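Local atomic coordinates of pectate lyase (Cellvibrio cellulosa, PDB entry 1GXM), a protein that cleaves pectate (polygalacturonic acid) by anti-beta-elimination, this chain being the catalytic module of a family 10 polysaccharide lyase. Residues Thr70-Ala75 with Phe132-Met137; Ala75-Met80 with Ala138-Val143. All blocks are in the same frame, centred on the assembly; numbering follows the deposited sequence.

Contact 1 of 2, residues Thr70-Ala75 with Phe132-Met137; sequences TIDNGA and FNDNGM
Ile71 and Gly136 make the apolar part of this contact. The methyl CD1 of Ile71 rests on the backbone, 3.5 Å from Gly136 C, where the glycine has no side chain of its own. CG1 of Ile71 sits between its backbone N and carbonyl carbon (chi1 56°), and the chain then runs out extended, which carries CD1 to the start of helix 136-148. The rest is polar and largely built on water. Water 1 donates to Ile71 O and to Asp134 O and accepts from Gly74 N, so one molecule ties three backbone groups. Water 2 donates to Asn133 O at 2.7 Å and to Ile71 O at 3.1 Å. Residues 70-75 link strand 69-70 to helix 77-90, and the two loops meet ahead of two helices of the alpha-helical core expected of the family. Thr70 OG1 accepts from Asp72 N at 3.0 Å, an ST turn. Asp72 CG lies anti to its backbone N (chi1 -169°), which brings OD1 toward Asn133. The two side chains stay 3.9 Å apart at Asp72 OD1 and Asn133 ND2, and water 3 sits between them. The other oxygen, OD2, forms a salt bridge with Lys52. Asp134 has two conformers. In one, its carboxylate lies alongside the Asn73 amide, pointing the same way, with planes 17° apart, so this pairing is doubtful. The amide nitrogen ND2 of Asn73 bonds to Asn53, and Glu218 accepts from the backbone N of both Asp134 and Asn135.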
loop_
_atom_site.group_PDB
_atom_site.type_symbol
_atom_site.label_atom_id
_atom_site.label_comp_id
_atom_site.label_asym_id
_atom_site.label_seq_id
_atom_site.Cartn_x
_atom_site.Cartn_y
_atom_site.Cartn_z
ATOM N N THR A 70 6.074 12.214 -2.045
ATOM C CA THR A 70 5.075 11.446 -1.355
ATOM C C THR A 70 4.804 10.136 -2.040
ATOM O O THR A 70 5.006 9.982 -3.234
ATOM C CB THR A 70 3.787 12.269 -1.184
ATOM O OG1 THR A 70 2.850 11.543 -0.375
ATOM C CG2 THR A 70 3.079 12.525 -2.474
ATOM N N ILE A 71 4.357 9.173 -1.238
ATOM C CA ILE A 71 3.843 7.908 -1.747
ATOM C C ILE A 71 2.331 7.801 -1.549
ATOM O O ILE A 71 1.749 6.732 -1.710
ATOM C CB ILE A 71 4.573 6.720 -1.112
ATOM C CG1 ILE A 71 4.489 6.754 0.397
ATOM C CG2 ILE A 71 6.024 6.720 -1.553
ATOM C CD1 ILE A 71 4.896 5.445 1.055
ATOM N N ASP A 72 1.691 8.912 -1.237
ATOM C CA ASP A 72 0.242 8.929 -1.161
ATOM C C ASP A 72 -0.365 8.968 -2.553
ATOM O O ASP A 72 0.213 9.505 -3.489
ATOM C CB ASP A 72 -0.228 10.102 -0.351
ATOM C CG ASP A 72 -1.696 10.018 -0.007
ATOM O OD1 ASP A 72 -2.260 8.898 0.098
ATOM O OD2 ASP A 72 -2.331 11.054 0.138
ATOM N N ASN A 73 -1.553 8.392 -2.676
ATOM C CA ASN A 73 -2.288 8.429 -3.944
ATOM C C ASN A 73 -1.443 7.962 -5.133
ATOM O O ASN A 73 -1.517 8.543 -6.219
ATOM C CB ASN A 73 -2.890 9.814 -4.190
ATOM C CG ASN A 73 -4.060 9.781 -5.178
ATOM O OD1 ASN A 73 -4.686 8.734 -5.379
ATOM N ND2 ASN A 73 -4.363 10.932 -5.784
ATOM N N GLY A 74 -0.636 6.931 -4.899
ATOM C CA GLY A 74 0.189 6.307 -5.924
ATOM C C GLY A 74 1.383 7.125 -6.351
ATOM O O GLY A 74 2.113 6.731 -7.250
ATOM N N ALA A 75 1.596 8.274 -5.732
ATOM C CA ALA A 75 2.682 9.139 -6.147
ATOM C C ALA A 75 4.029 8.469 -5.915
ATOM O O ALA A 75 4.189 7.640 -5.022
ATOM C CB ALA A 75 2.624 10.450 -5.441
ATOM N N PHE A 132 0.849 2.568 5.512
ATOM C CA PHE A 132 0.274 1.548 4.661
ATOM C C PHE A 132 -0.878 2.076 3.844
ATOM O O PHE A 132 -1.197 1.529 2.813
ATOM C CB PHE A 132 -0.158 0.337 5.474
ATOM C CG PHE A 132 0.975 -0.325 6.181
ATOM C CD1 PHE A 132 2.006 -0.891 5.465
ATOM C CD2 PHE A 132 1.042 -0.381 7.559
ATOM C CE1 PHE A 132 3.053 -1.504 6.097
ATOM C CE2 PHE A 132 2.099 -0.982 8.186
ATOM C CZ PHE A 132 3.094 -1.551 7.458
ATOM N N ASN A 133 -1.454 3.181 4.285
ATOM C CA ASN A 133 -2.529 3.861 3.606
ATOM C C ASN A 133 -2.289 3.986 2.129
ATOM O O ASN A 133 -1.202 4.326 1.694
ATOM C CB ASN A 133 -2.684 5.260 4.194
ATOM C CG ASN A 133 -3.980 5.893 3.818
ATOM O OD1 ASN A 133 -5.034 5.464 4.276
ATOM N ND2 ASN A 133 -3.930 6.920 2.999
ATOM N N ASP A 134 -3.342 3.726 1.362
ATOM C CA ASP A 134 -3.299 3.785 -0.097
ATOM C C ASP A 134 -2.204 2.912 -0.682
ATOM O O ASP A 134 -1.602 3.225 -1.697
ATOM C CB ASP A 134 -3.114 5.221 -0.568
ATOM C CG ASP A 134 -3.874 5.473 -1.859
ATOM O OD1 ASP A 134 -3.712 6.556 -2.437
ATOM O OD2 ASP A 134 -4.651 4.633 -2.367
ATOM N N ASN A 135 -1.956 1.792 -0.030
ATOM C CA ASN A 135 -0.939 0.834 -0.429
ATOM C C ASN A 135 0.460 1.428 -0.518
ATOM O O ASN A 135 1.314 0.872 -1.178
ATOM C CB ASN A 135 -1.329 0.172 -1.756
ATOM C CG ASN A 135 -2.546 -0.662 -1.631
ATOM O OD1 ASN A 135 -2.695 -1.421 -0.663
ATOM N ND2 ASN A 135 -3.439 -0.547 -2.605
ATOM N N GLY A 136 0.709 2.518 0.191
ATOM C CA GLY A 136 1.951 3.240 0.001
ATOM C C GLY A 136 3.186 2.421 0.335
ATOM O O GLY A 136 4.021 2.133 -0.511
ATOM N N MET A 137 3.317 2.038 1.595
ATOM C CA MET A 137 4.506 1.325 1.991
ATOM C C MET A 137 4.614 -0.018 1.280
ATOM O O MET A 137 5.684 -0.400 0.829
ATOM C CB MET A 137 4.562 1.146 3.497
ATOM C CG MET A 137 5.795 0.428 3.966
ATOM S SD MET A 137 6.049 0.630 5.728
ATOM C CE MET A 137 7.347 -0.535 5.951
HETATM O O HOH W 1 -0.010 5.079 -2.886
HETATM O O HOH W 2 0.559 6.317 1.074
HETATM O O HOH W 3 -1.077 7.454 1.855
#

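Contact 2 of 2, residues Ala75-Met80 with Ala138-Val143; sequences ATITEM and AYALTV
Tyr139 meets Ile77 with its CB, 3.7 Å from Ile77 CD1, while its flat ring leads away from residues 75-80 and stacks with Trp24 of helix 20-28. The motif is helix-on-helix packing: helix 77-90 packs on helix 136-148, consistent with the alpha-helical toroid core of family 10 pectate lyases. The other flat group, the Glu79 carboxylate, is set back from the interface, with OE2 bonded to Tyr56 OH. All five touching residues are buried and the join is apolar. Ile77 is in the middle. With chi1 at 58° its two branches diverge: CD1 goes to Tyr139, while CG2 lies over Ala140, 3.6 Å from Ala140 CA. Val143 comes in one turn further along. Its CG2 is 4.2 Å from Ile77 CB. Its CG1 meets Met80, which has two conformers. In one of them the Met80 chain bends at chi3 (-95°), and CG, SD and CE all lie near that one methyl, with Met80 CE 3.8 Å from Val143 CG1. The details of this touch are therefore less certain. Behind the interface, Thr142 N and Thr142 OG1 reach Ala138 O from opposite faces of its carbonyl plane, with OG1 2.9 Å away and tilted 32° out of it.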
loop_
_atom_site.group_PDB
_atom_site.type_symbol
_atom_site.label_atom_id
_atom_site.label_comp_id
_atom_site.label_asym_id
_atom_site.label_seq_id
_atom_site.Cartn_x
_atom_site.Cartn_y
_atom_site.Cartn_z
ATOM N N ALA A 75 1.596 8.274 -5.732
ATOM C CA ALA A 75 2.682 9.139 -6.147
ATOM C C ALA A 75 4.029 8.469 -5.915
ATOM O O ALA A 75 4.189 7.640 -5.022
ATOM C CB ALA A 75 2.624 10.450 -5.441
ATOM N N THR A 76 4.975 8.871 -6.762
ATOM C CA THR A 76 6.357 8.436 -6.780
ATOM C C THR A 76 6.467 7.010 -7.287
ATOM O O THR A 76 7.146 6.744 -8.283
ATOM C CB THR A 76 7.049 8.608 -5.426
ATOM O OG1 THR A 76 7.030 9.998 -5.076
ATOM C CG2 THR A 76 8.541 8.262 -5.547
ATOM N N ILE A 77 5.781 6.096 -6.625
ATOM C CA ILE A 77 5.863 4.693 -6.978
ATOM C C ILE A 77 5.311 4.432 -8.373
ATOM O O ILE A 77 5.880 3.635 -9.119
ATOM C CB ILE A 77 5.221 3.790 -5.894
ATOM C CG1 ILE A 77 3.753 4.137 -5.637
ATOM C CG2 ILE A 77 6.055 3.890 -4.628
ATOM C CD1 ILE A 77 3.031 3.164 -4.695
ATOM N N THR A 78 4.256 5.126 -8.758
ATOM C CA THR A 78 3.682 4.924 -10.078
ATOM C C THR A 78 4.576 5.568 -11.123
ATOM O O THR A 78 4.922 4.945 -12.113
ATOM C CB THR A 78 2.295 5.516 -10.156
ATOM O OG1 THR A 78 1.474 4.982 -9.111
ATOM C CG2 THR A 78 1.625 5.096 -11.448
ATOM N N GLU A 79 4.940 6.822 -10.901
ATOM C CA GLU A 79 5.791 7.550 -11.840
ATOM C C GLU A 79 7.090 6.814 -12.107
ATOM O O GLU A 79 7.550 6.735 -13.253
ATOM C CB GLU A 79 6.107 8.964 -11.327
ATOM C CG GLU A 79 4.938 9.929 -11.366
ATOM C CD GLU A 79 4.069 9.910 -10.140
ATOM O OE1 GLU A 79 4.123 8.939 -9.365
ATOM O OE2 GLU A 79 3.310 10.874 -9.954
ATOM N N MET A 80 7.697 6.253 -11.078
ATOM C CA MET A 80 9.011 5.634 -11.268
ATOM C C MET A 80 8.901 4.334 -12.057
ATOM O O MET A 80 9.797 4.021 -12.847
ATOM C CB MET A 80 9.784 5.478 -9.966
ATOM C CG MET A 80 9.531 4.207 -9.258
ATOM S SD MET A 80 9.874 4.416 -7.576
ATOM C CE MET A 80 11.554 3.835 -7.483
ATOM N N ALA A 138 3.522 -0.763 1.213
ATOM C CA ALA A 138 3.581 -2.082 0.628
ATOM C C ALA A 138 3.964 -2.013 -0.836
ATOM O O ALA A 138 4.758 -2.817 -1.307
ATOM C CB ALA A 138 2.264 -2.813 0.786
ATOM N N TYR A 139 3.416 -1.065 -1.581
ATOM C CA TYR A 139 3.676 -1.039 -3.012
ATOM C C TYR A 139 5.023 -0.388 -3.275
ATOM O O TYR A 139 5.680 -0.757 -4.224
ATOM C CB TYR A 139 2.541 -0.382 -3.797
ATOM C CG TYR A 139 1.288 -1.233 -3.917
ATOM C CD1 TYR A 139 1.129 -2.446 -3.234
ATOM C CD2 TYR A 139 0.236 -0.780 -4.686
ATOM C CE1 TYR A 139 -0.050 -3.188 -3.349
ATOM C CE2 TYR A 139 -0.923 -1.505 -4.802
ATOM C CZ TYR A 139 -1.061 -2.713 -4.126
ATOM O OH TYR A 139 -2.225 -3.438 -4.242
ATOM N N ALA A 140 5.456 0.534 -2.421
ATOM C CA ALA A 140 6.823 1.066 -2.517
ATOM C C ALA A 140 7.843 -0.050 -2.329
ATOM O O ALA A 140 8.829 -0.133 -3.047
ATOM C CB ALA A 140 7.056 2.145 -1.523
ATOM N N LEU A 141 7.613 -0.899 -1.341
ATOM C CA LEU A 141 8.503 -2.025 -1.119
ATOM C C LEU A 141 8.463 -2.984 -2.281
ATOM O O LEU A 141 9.462 -3.599 -2.610
ATOM C CB LEU A 141 8.193 -2.753 0.187
ATOM C CG LEU A 141 8.440 -1.933 1.437
ATOM C CD1 LEU A 141 7.963 -2.681 2.636
ATOM C CD2 LEU A 141 9.912 -1.596 1.583
ATOM N N THR A 142 7.299 -3.147 -2.892
ATOM C CA THR A 142 7.156 -4.009 -4.056
ATOM C C THR A 142 8.007 -3.473 -5.201
ATOM O O THR A 142 8.715 -4.224 -5.872
ATOM C CB THR A 142 5.693 -4.104 -4.475
ATOM O OG1 THR A 142 4.940 -4.725 -3.421
ATOM C CG2 THR A 142 5.498 -5.028 -5.691
ATOM N N VAL A 143 7.959 -2.168 -5.424
ATOM C CA VAL A 143 8.783 -1.556 -6.468
ATOM C C VAL A 143 10.254 -1.842 -6.178
ATOM O O VAL A 143 11.011 -2.269 -7.067
ATOM C CB VAL A 143 8.550 -0.047 -6.567
ATOM C CG1 VAL A 143 9.553 0.568 -7.520
ATOM C CG2 VAL A 143 7.140 0.251 -7.026
#

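In the fold
Contacts 1 and 2 have centres about 8 Å apart and share Ala75. In both, the second segment belongs to helix 136-148 or its approach; contact 1 is at the start of the helix and contact 2 follows along it. The first segments are joined too: Thr70 O and Thr76 OG1 are 2.7 Å apart in a probable hydrogen bond, and Ile71 CG2 lies 4.2 Å from Ile77 CG2, so the isoleucines carry apolar packing from one contact into the next. Contact 1 is bridged by three waters and partly buried; contact 2 is apolar and buried. A glycerol lies about 4 Å from Gly74, and Glu79 OE2 bonds to glycerol; such molecules, probably from the crystallisation liquor, can mark pockets.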